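Local coordinates for protein neurotoxin (Clostridium botulinum, PDB 3N7L) that probably binds gangliosides through this receptor-binding domain, helping the botulinum neurotoxin attach to nerve cells, at residues G317-S322 and Y382-G387; N264-N269 and L332-Q337. All coordinates share one frame; numbering follows the deposited sequence.

Interaction 1: G317-S322 and Y382-G387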
ATOM      1  N   GLY A 317       1.540  19.167 -19.678  1.00 21.00           N
ATOM      2  CA  GLY A 317       0.637  19.419 -20.787  1.00 21.55           C
ATOM      3  C   GLY A 317       1.208  18.902 -22.094  1.00 21.50           C
ATOM      4  O   GLY A 317       2.419  18.704 -22.224  1.00 22.13           O
ATOM      5  N   MET A 318       0.332  18.675 -23.065  1.00 22.11           N
ATOM      6  CA  MET A 318       0.754  18.181 -24.370  1.00 22.20           C
ATOM      7  C   MET A 318       1.531  19.254 -25.112  1.00 21.91           C
ATOM      8  O   MET A 318       1.323  20.440 -24.891  1.00 21.55           O
ATOM      9  CB  MET A 318      -0.467  17.782 -25.209  1.00 24.12           C
ATOM     10  CG  MET A 318      -1.257  16.605 -24.652  1.00 25.56           C
ATOM     11  SD  MET A 318      -2.722  16.224 -25.659  1.00 29.23           S
ATOM     12  CE  MET A 318      -3.837  17.505 -25.094  1.00 24.45           C
ATOM     13  N   TYR A 319       2.436  18.829 -25.984  1.00 21.07           N
ATOM     14  CA  TYR A 319       3.214  19.759 -26.793  1.00 21.97           C
ATOM     15  C   TYR A 319       3.504  19.078 -28.121  1.00 21.93           C
ATOM     16  O   TYR A 319       3.349  17.863 -28.237  1.00 21.56           O
ATOM     17  CB  TYR A 319       4.521  20.153 -26.084  1.00 21.04           C
ATOM     18  CG  TYR A 319       5.516  19.032 -25.901  1.00 21.32           C
ATOM     19  CD1 TYR A 319       6.496  18.783 -26.856  1.00 22.10           C
ATOM     20  CD2 TYR A 319       5.478  18.218 -24.769  1.00 20.14           C
ATOM     21  CE1 TYR A 319       7.417  17.749 -26.691  1.00 20.90           C
ATOM     22  CE2 TYR A 319       6.394  17.183 -24.594  1.00 18.58           C
ATOM     23  CZ  TYR A 319       7.356  16.955 -25.557  1.00 19.79           C
ATOM     24  OH  TYR A 319       8.247  15.923 -25.404  1.00 18.51           O
ATOM     25  N   LYS A 320       3.903  19.859 -29.122  1.00 24.12           N
ATOM     26  CA  LYS A 320       4.217  19.312 -30.446  1.00 25.02           C
ATOM     27  C   LYS A 320       5.677  18.895 -30.494  1.00 24.82           C
ATOM     28  O   LYS A 320       6.575  19.712 -30.301  1.00 24.46           O
ATOM     29  CB  LYS A 320       3.945  20.350 -31.539  1.00 28.76           C
ATOM     30  CG  LYS A 320       4.091  19.806 -32.963  1.00 33.07           C
ATOM     31  CD  LYS A 320       3.680  20.843 -34.005  1.00 37.47           C
ATOM     32  CE  LYS A 320       3.703  20.270 -35.421  1.00 39.37           C
ATOM     33  NZ  LYS A 320       5.074  19.870 -35.848  1.00 42.29           N
ATOM     34  N   PRO A 321       5.935  17.610 -30.756  1.00 24.31           N
ATOM     35  CA  PRO A 321       7.314  17.120 -30.817  1.00 24.92           C
ATOM     36  C   PRO A 321       8.001  17.552 -32.112  1.00 24.58           C
ATOM     37  O   PRO A 321       7.331  17.936 -33.072  1.00 26.78           O
ATOM     38  CB  PRO A 321       7.135  15.611 -30.714  1.00 24.73           C
ATOM     39  CG  PRO A 321       5.857  15.394 -31.495  1.00 23.82           C
ATOM     40  CD  PRO A 321       4.968  16.530 -31.030  1.00 22.96           C
ATOM     41  N   SER A 322       9.332  17.496 -32.132  1.00 23.32           N
ATOM     42  CA  SER A 322      10.102  17.880 -33.312  1.00 25.03           C
ATOM     43  C   SER A 322       9.654  17.117 -34.565  1.00 26.06           C
ATOM     44  O   SER A 322       9.689  17.645 -35.669  1.00 26.52           O
ATOM     45  CB  SER A 322      11.591  17.640 -33.066  1.00 23.73           C
ATOM     46  OG  SER A 322      11.841  16.274 -32.784  1.00 23.21           O
ATOM     47  N   TYR A 382      10.794   7.202 -27.574  1.00 20.88           N
ATOM     48  CA  TYR A 382      10.677   7.699 -28.930  1.00 20.95           C
ATOM     49  C   TYR A 382      11.907   8.505 -29.318  1.00 22.16           C
ATOM     50  O   TYR A 382      12.536   9.160 -28.478  1.00 19.53           O
ATOM     51  CB  TYR A 382       9.417   8.547 -29.074  1.00 20.84           C
ATOM     52  CG  TYR A 382       8.174   7.772 -28.729  1.00 22.92           C
ATOM     53  CD1 TYR A 382       7.692   7.734 -27.417  1.00 22.73           C
ATOM     54  CD2 TYR A 382       7.511   7.018 -29.700  1.00 24.04           C
ATOM     55  CE1 TYR A 382       6.588   6.968 -27.079  1.00 23.50           C
ATOM     56  CE2 TYR A 382       6.402   6.240 -29.371  1.00 25.61           C
ATOM     57  CZ  TYR A 382       5.949   6.221 -28.058  1.00 26.06           C
ATOM     58  OH  TYR A 382       4.867   5.442 -27.723  1.00 29.40           O
ATOM     59  N   SER A 383      12.241   8.454 -30.602  1.00 22.13           N
ATOM     60  CA  SER A 383      13.404   9.156 -31.115  1.00 21.98           C
ATOM     61  C   SER A 383      13.052  10.494 -31.748  1.00 21.53           C
ATOM     62  O   SER A 383      12.434  10.545 -32.811  1.00 22.17           O
ATOM     63  CB  SER A 383      14.124   8.277 -32.143  1.00 20.10           C
ATOM     64  OG  SER A 383      15.217   8.964 -32.733  1.00 23.70           O
ATOM     65  N   PHE A 384      13.423  11.577 -31.079  1.00 21.33           N
ATOM     66  CA  PHE A 384      13.183  12.905 -31.614  1.00 21.83           C
ATOM     67  C   PHE A 384      14.158  13.903 -30.993  1.00 21.85           C
ATOM     68  O   PHE A 384      15.192  13.500 -30.455  1.00 21.49           O
ATOM     69  CB  PHE A 384      11.713  13.339 -31.430  1.00 21.25           C
ATOM     70  CG  PHE A 384      11.247  13.443 -29.993  1.00 21.76           C
ATOM     71  CD1 PHE A 384      10.822  14.665 -29.477  1.00 20.13           C
ATOM     72  CD2 PHE A 384      11.178  12.315 -29.175  1.00 20.53           C
ATOM     73  CE1 PHE A 384      10.333  14.764 -28.167  1.00 20.44           C
ATOM     74  CE2 PHE A 384      10.692  12.402 -27.865  1.00 19.37           C
ATOM     75  CZ  PHE A 384      10.268  13.628 -27.358  1.00 18.35           C
ATOM     76  N   LYS A 385      13.849  15.193 -31.074  1.00 20.13           N
ATOM     77  CA  LYS A 385      14.747  16.204 -30.533  1.00 21.84           C
ATOM     78  C   LYS A 385      14.117  17.081 -29.450  1.00 22.02           C
ATOM     79  O   LYS A 385      12.998  17.570 -29.608  1.00 21.47           O
ATOM     80  CB  LYS A 385      15.264  17.086 -31.680  1.00 23.31           C
ATOM     81  CG  LYS A 385      15.955  16.301 -32.791  1.00 21.99           C
ATOM     82  CD  LYS A 385      16.390  17.201 -33.940  1.00 25.16           C
ATOM     83  CE  LYS A 385      17.176  16.411 -34.980  1.00 24.55           C
ATOM     84  NZ  LYS A 385      17.544  17.252 -36.150  1.00 29.06           N
ATOM     85  N   LEU A 386      14.847  17.268 -28.353  1.00 22.41           N
ATOM     86  CA  LEU A 386      14.393  18.096 -27.237  1.00 22.80           C
ATOM     87  C   LEU A 386      15.510  19.047 -26.814  1.00 24.65           C
ATOM     88  O   LEU A 386      16.697  18.721 -26.925  1.00 24.38           O
ATOM     89  CB  LEU A 386      13.991  17.231 -26.030  1.00 21.67           C
ATOM     90  CG  LEU A 386      12.702  16.403 -26.106  1.00 21.97           C
ATOM     91  CD1 LEU A 386      12.593  15.506 -24.876  1.00 21.44           C
ATOM     92  CD2 LEU A 386      11.494  17.326 -26.208  1.00 20.15           C
ATOM     93  N   GLY A 387      15.120  20.225 -26.339  1.00 26.31           N
ATOM     94  CA  GLY A 387      16.090  21.208 -25.891  1.00 27.80           C
ATOM     95  C   GLY A 387      17.123  21.596 -26.934  1.00 28.59           C
ATOM     96  O   GLY A 387      16.782  22.008 -28.044  1.00 26.60           O
TER
HETATM   97  O   HOH W   1      10.431  18.171 -29.552  1.00 21.37           O

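Interaction 2: N264-N269 and L332-Q337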
ATOM      1  N   ASN A 264      10.989  21.362 -23.613  1.00 24.45           N
ATOM      2  CA  ASN A 264       9.593  21.331 -23.180  1.00 25.27           C
ATOM      3  C   ASN A 264       9.182  19.960 -22.673  1.00 24.01           C
ATOM      4  O   ASN A 264       8.137  19.816 -22.035  1.00 25.02           O
ATOM      5  CB  ASN A 264       8.658  21.687 -24.338  1.00 28.37           C
ATOM      6  CG  ASN A 264       8.819  23.109 -24.803  1.00 31.78           C
ATOM      7  OD1 ASN A 264       8.679  24.047 -24.020  1.00 33.73           O
ATOM      8  ND2 ASN A 264       9.113  23.283 -26.086  1.00 34.52           N
ATOM      9  N   GLY A 265      10.003  18.954 -22.951  1.00 22.21           N
ATOM     10  CA  GLY A 265       9.638  17.606 -22.565  1.00 20.62           C
ATOM     11  C   GLY A 265      10.011  17.054 -21.204  1.00 21.96           C
ATOM     12  O   GLY A 265      11.012  17.441 -20.590  1.00 21.74           O
ATOM     13  N   ILE A 266       9.161  16.151 -20.730  1.00 20.63           N
ATOM     14  CA  ILE A 266       9.393  15.435 -19.484  1.00 21.38           C
ATOM     15  C   ILE A 266      10.086  14.168 -19.975  1.00 21.45           C
ATOM     16  O   ILE A 266       9.585  13.505 -20.883  1.00 21.50           O
ATOM     17  CB  ILE A 266       8.077  14.986 -18.794  1.00 20.62           C
ATOM     18  CG1 ILE A 266       7.350  16.180 -18.170  1.00 20.40           C
ATOM     19  CG2 ILE A 266       8.391  13.924 -17.737  1.00 19.56           C
ATOM     20  CD1 ILE A 266       8.136  16.866 -17.068  1.00 24.10           C
ATOM     21  N   VAL A 267      11.240  13.842 -19.409  1.00 21.57           N
ATOM     22  CA  VAL A 267      11.945  12.631 -19.811  1.00 20.14           C
ATOM     23  C   VAL A 267      12.267  11.838 -18.552  1.00 20.56           C
ATOM     24  O   VAL A 267      12.435  12.412 -17.470  1.00 21.08           O
ATOM     25  CB  VAL A 267      13.265  12.935 -20.573  1.00 20.79           C
ATOM     26  CG1 VAL A 267      12.978  13.758 -21.819  1.00 20.16           C
ATOM     27  CG2 VAL A 267      14.240  13.656 -19.662  1.00 24.83           C
ATOM     28  N   PHE A 268      12.332  10.520 -18.684  1.00 19.37           N
ATOM     29  CA  PHE A 268      12.623   9.671 -17.541  1.00 20.19           C
ATOM     30  C   PHE A 268      14.052   9.168 -17.582  1.00 20.04           C
ATOM     31  O   PHE A 268      14.511   8.660 -18.606  1.00 20.91           O
ATOM     32  CB  PHE A 268      11.660   8.486 -17.494  1.00 20.57           C
ATOM     33  CG  PHE A 268      10.238   8.877 -17.211  1.00 21.45           C
ATOM     34  CD1 PHE A 268       9.349   9.131 -18.251  1.00 21.11           C
ATOM     35  CD2 PHE A 268       9.785   8.982 -15.900  1.00 21.47           C
ATOM     36  CE1 PHE A 268       8.022   9.478 -17.986  1.00 21.07           C
ATOM     37  CE2 PHE A 268       8.461   9.329 -15.622  1.00 22.05           C
ATOM     38  CZ  PHE A 268       7.579   9.576 -16.670  1.00 23.00           C
ATOM     39  N   ASN A 269      14.753   9.329 -16.466  1.00 20.06           N
ATOM     40  CA  ASN A 269      16.136   8.890 -16.357  1.00 20.91           C
ATOM     41  C   ASN A 269      16.263   7.757 -15.343  1.00 20.52           C
ATOM     42  O   ASN A 269      15.420   7.614 -14.451  1.00 18.44           O
ATOM     43  CB  ASN A 269      17.035  10.057 -15.937  1.00 22.06           C
ATOM     44  CG  ASN A 269      17.051  11.179 -16.963  1.00 24.98           C
ATOM     45  OD1 ASN A 269      16.805  10.959 -18.149  1.00 27.79           O
ATOM     46  ND2 ASN A 269      17.360  12.382 -16.510  1.00 23.08           N
ATOM     47  N   LEU A 332       3.736  14.294 -23.507  1.00 19.65           N
ATOM     48  CA  LEU A 332       3.359  15.118 -22.378  1.00 20.04           C
ATOM     49  C   LEU A 332       4.633  15.806 -21.883  1.00 20.86           C
ATOM     50  O   LEU A 332       5.652  15.145 -21.665  1.00 20.90           O
ATOM     51  CB  LEU A 332       2.778  14.255 -21.261  1.00 21.50           C
ATOM     52  CG  LEU A 332       2.203  15.077 -20.109  1.00 22.89           C
ATOM     53  CD1 LEU A 332       0.938  15.781 -20.599  1.00 23.43           C
ATOM     54  CD2 LEU A 332       1.895  14.173 -18.924  1.00 25.23           C
ATOM     55  N   GLY A 333       4.576  17.124 -21.712  1.00 19.63           N
ATOM     56  CA  GLY A 333       5.743  17.863 -21.256  1.00 19.66           C
ATOM     57  C   GLY A 333       5.468  18.786 -20.087  1.00 19.19           C
ATOM     58  O   GLY A 333       4.417  18.704 -19.461  1.00 19.64           O
ATOM     59  N   ALA A 334       6.425  19.659 -19.781  1.00 21.09           N
ATOM     60  CA  ALA A 334       6.284  20.602 -18.672  1.00 20.93           C
ATOM     61  C   ALA A 334       6.213  22.007 -19.262  1.00 21.66           C
ATOM     62  O   ALA A 334       7.195  22.516 -19.801  1.00 22.01           O
ATOM     63  CB  ALA A 334       7.473  20.477 -17.720  1.00 20.72           C
ATOM     64  N   LEU A 335       5.049  22.636 -19.146  1.00 22.74           N
ATOM     65  CA  LEU A 335       4.842  23.954 -19.730  1.00 23.36           C
ATOM     66  C   LEU A 335       4.439  25.042 -18.746  1.00 23.92           C
ATOM     67  O   LEU A 335       3.658  24.802 -17.825  1.00 23.14           O
ATOM     68  CB  LEU A 335       3.769  23.850 -20.815  1.00 24.69           C
ATOM     69  CG  LEU A 335       3.919  22.665 -21.772  1.00 26.76           C
ATOM     70  CD1 LEU A 335       2.636  22.473 -22.570  1.00 27.10           C
ATOM     71  CD2 LEU A 335       5.109  22.903 -22.677  1.00 26.45           C
ATOM     72  N   ASP A 336       4.976  26.243 -18.947  1.00 23.90           N
ATOM     73  CA  ASP A 336       4.627  27.383 -18.102  1.00 26.13           C
ATOM     74  C   ASP A 336       3.444  27.996 -18.854  1.00 25.22           C
ATOM     75  O   ASP A 336       3.618  28.850 -19.721  1.00 24.10           O
ATOM     76  CB  ASP A 336       5.803  28.365 -18.019  1.00 27.97           C
ATOM     77  CG  ASP A 336       5.603  29.429 -16.948  1.00 30.54           C
ATOM     78  OD1 ASP A 336       6.614  30.005 -16.483  1.00 34.48           O
ATOM     79  OD2 ASP A 336       4.441  29.689 -16.570  1.00 27.16           O
ATOM     80  N   GLN A 337       2.242  27.532 -18.524  1.00 24.75           N
ATOM     81  CA  GLN A 337       1.031  27.963 -19.217  1.00 24.57           C
ATOM     82  C   GLN A 337      -0.117  28.414 -18.312  1.00 23.74           C
ATOM     83  O   GLN A 337      -0.239  27.970 -17.170  1.00 23.55           O
ATOM     84  CB  GLN A 337       0.541  26.799 -20.084  1.00 27.07           C
ATOM     85  CG  GLN A 337       0.279  25.542 -19.252  1.00 30.22           C
ATOM     86  CD  GLN A 337       0.019  24.291 -20.082  1.00 32.83           C
ATOM     87  OE1 GLN A 337      -0.056  23.177 -19.544  1.00 33.22           O
ATOM     88  NE2 GLN A 337      -0.126  24.466 -21.385  1.00 31.36           N
TER
HETATM   89  O   HOH W   2       8.603  24.395 -21.117  1.00 30.92           O
HETATM   90  O   HOH W   3       7.932  14.444 -23.053  1.00 19.87           O

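Interaction 1: G317-S322 and Y382-G387
Ser-322 and Phe-384 bring the loop after strand 313-318 against the end of strand 373-384, within the beta-trefoil part of the toxin's receptor-binding region. Ser-322 turns OG between its own backbone N and carbonyl carbon (chi1 60°), and in that position OG accepts the backbone N-H of Lys-385, with OG to N at 2.9 Å and an N-H...O angle of 159°. The same oxygen lies in the plane of the Phe-384 ring, at its edge, and comes within 3.2 Å of Phe-384 CB. A water accepts a hydrogen bond from Ser-322 N and donates one to Lys-385 O, 2.6 Å away, so the N-H of Lys-385 is held by Ser-322 directly and its C=O through water. The lysine chain itself runs outward, extended, to end on Tyr-390 O.

Deeper in, Phe-384 and Tyr-319 come from opposite directions and meet edge to edge: Tyr-319 OH stands near the phenylalanine plane, 3.6 Å from Phe-384 CZ, while Phe-384 CE1 lies near the tyrosine plane. Neither ring stacks on the other. Pro-321 fills in beside them, its CB approaching Phe-384 CD1 obliquely at 4.0 Å, and both Pro-321 and Tyr-319 also rest on Pro-331 of strand 329-335. Leu-386 crosses Tyr-319 at about a right angle, its CD2 methyl 3.6 Å from the phenolic OH.

Interaction 2: N264-N269 and L332-Q337
Gly-265 and Gly-333 pair in a single beta bridge, their CA atoms 4.1 Å apart, where strands 265-269 and 332-335 cross at 122° with their axes approaching to 4.4 Å. The bridge sets a beta-hairpin, strands 257-262 and 265-270, against the large curled sheet of the beta-trefoil part of the receptor-binding region. Its one direct backbone bond runs from Ala-334 N to Asn-264 O, 2.8 Å long with an N-H...O angle of 150°. Gly-333 has no side chain to hold the strands apart, and its CA makes a C-H...O contact with the same Asn-264 O at 3.2 Å, leaving that carbonyl with two neighbours on one strand.

Ile-266 carries the apolar side of the contact. With CG1 anti to the carbonyl carbon, beside the backbone N (chi1 -73°), the longer branch is laid over the opposing backbone: CG1 lies 3.7 Å from Gly-333 C, and CD1 goes on to meet the Ala-334 CB methyl. The isoleucine also touches Met-259 on its partner strand in the hairpin, and Leu-316 and Pro-399 on strands 313-318 and 394-402 of the large sheet. At the hairpin turn, the CD2 methyl of Leu-335 reaches the side chain of Asn-264, 4.0 Å from its OD1, the two side chains running roughly perpendicular.

Waters complete the polar joints beyond the bridge. One donates to both Ile-266 O and Leu-332 O, spanning two carbonyls that cannot bond each other. A second ties the asparagine amide to the strand, donating to Asn-264 OD1 and to Ala-334 O, 2.7 Å from the latter.

How the interactions relate
Both contacts belong to the beta-trefoil region, their centres about 9 Å apart, and they meet where strands 313-318 and 329-335 lie side by side in one sheet. Gly-317 O is 2.7 Å from Gly-333 N, a probable hydrogen bond between the two, and the Tyr-319 ring packs on the backbone at Gly-333. Interaction 2 is the more buried: backbone pairing and small or aliphatic residues seat a hairpin on the sheet. Interaction 1 lies nearer the surface, where loops leave strands, and relies on a serine hydroxyl, aromatic ring edges and proline. Each combines one direct hydrogen bond with bridging water, but the acceptor is a side-chain oxygen in interaction 1 and a backbone carbonyl in interaction 2.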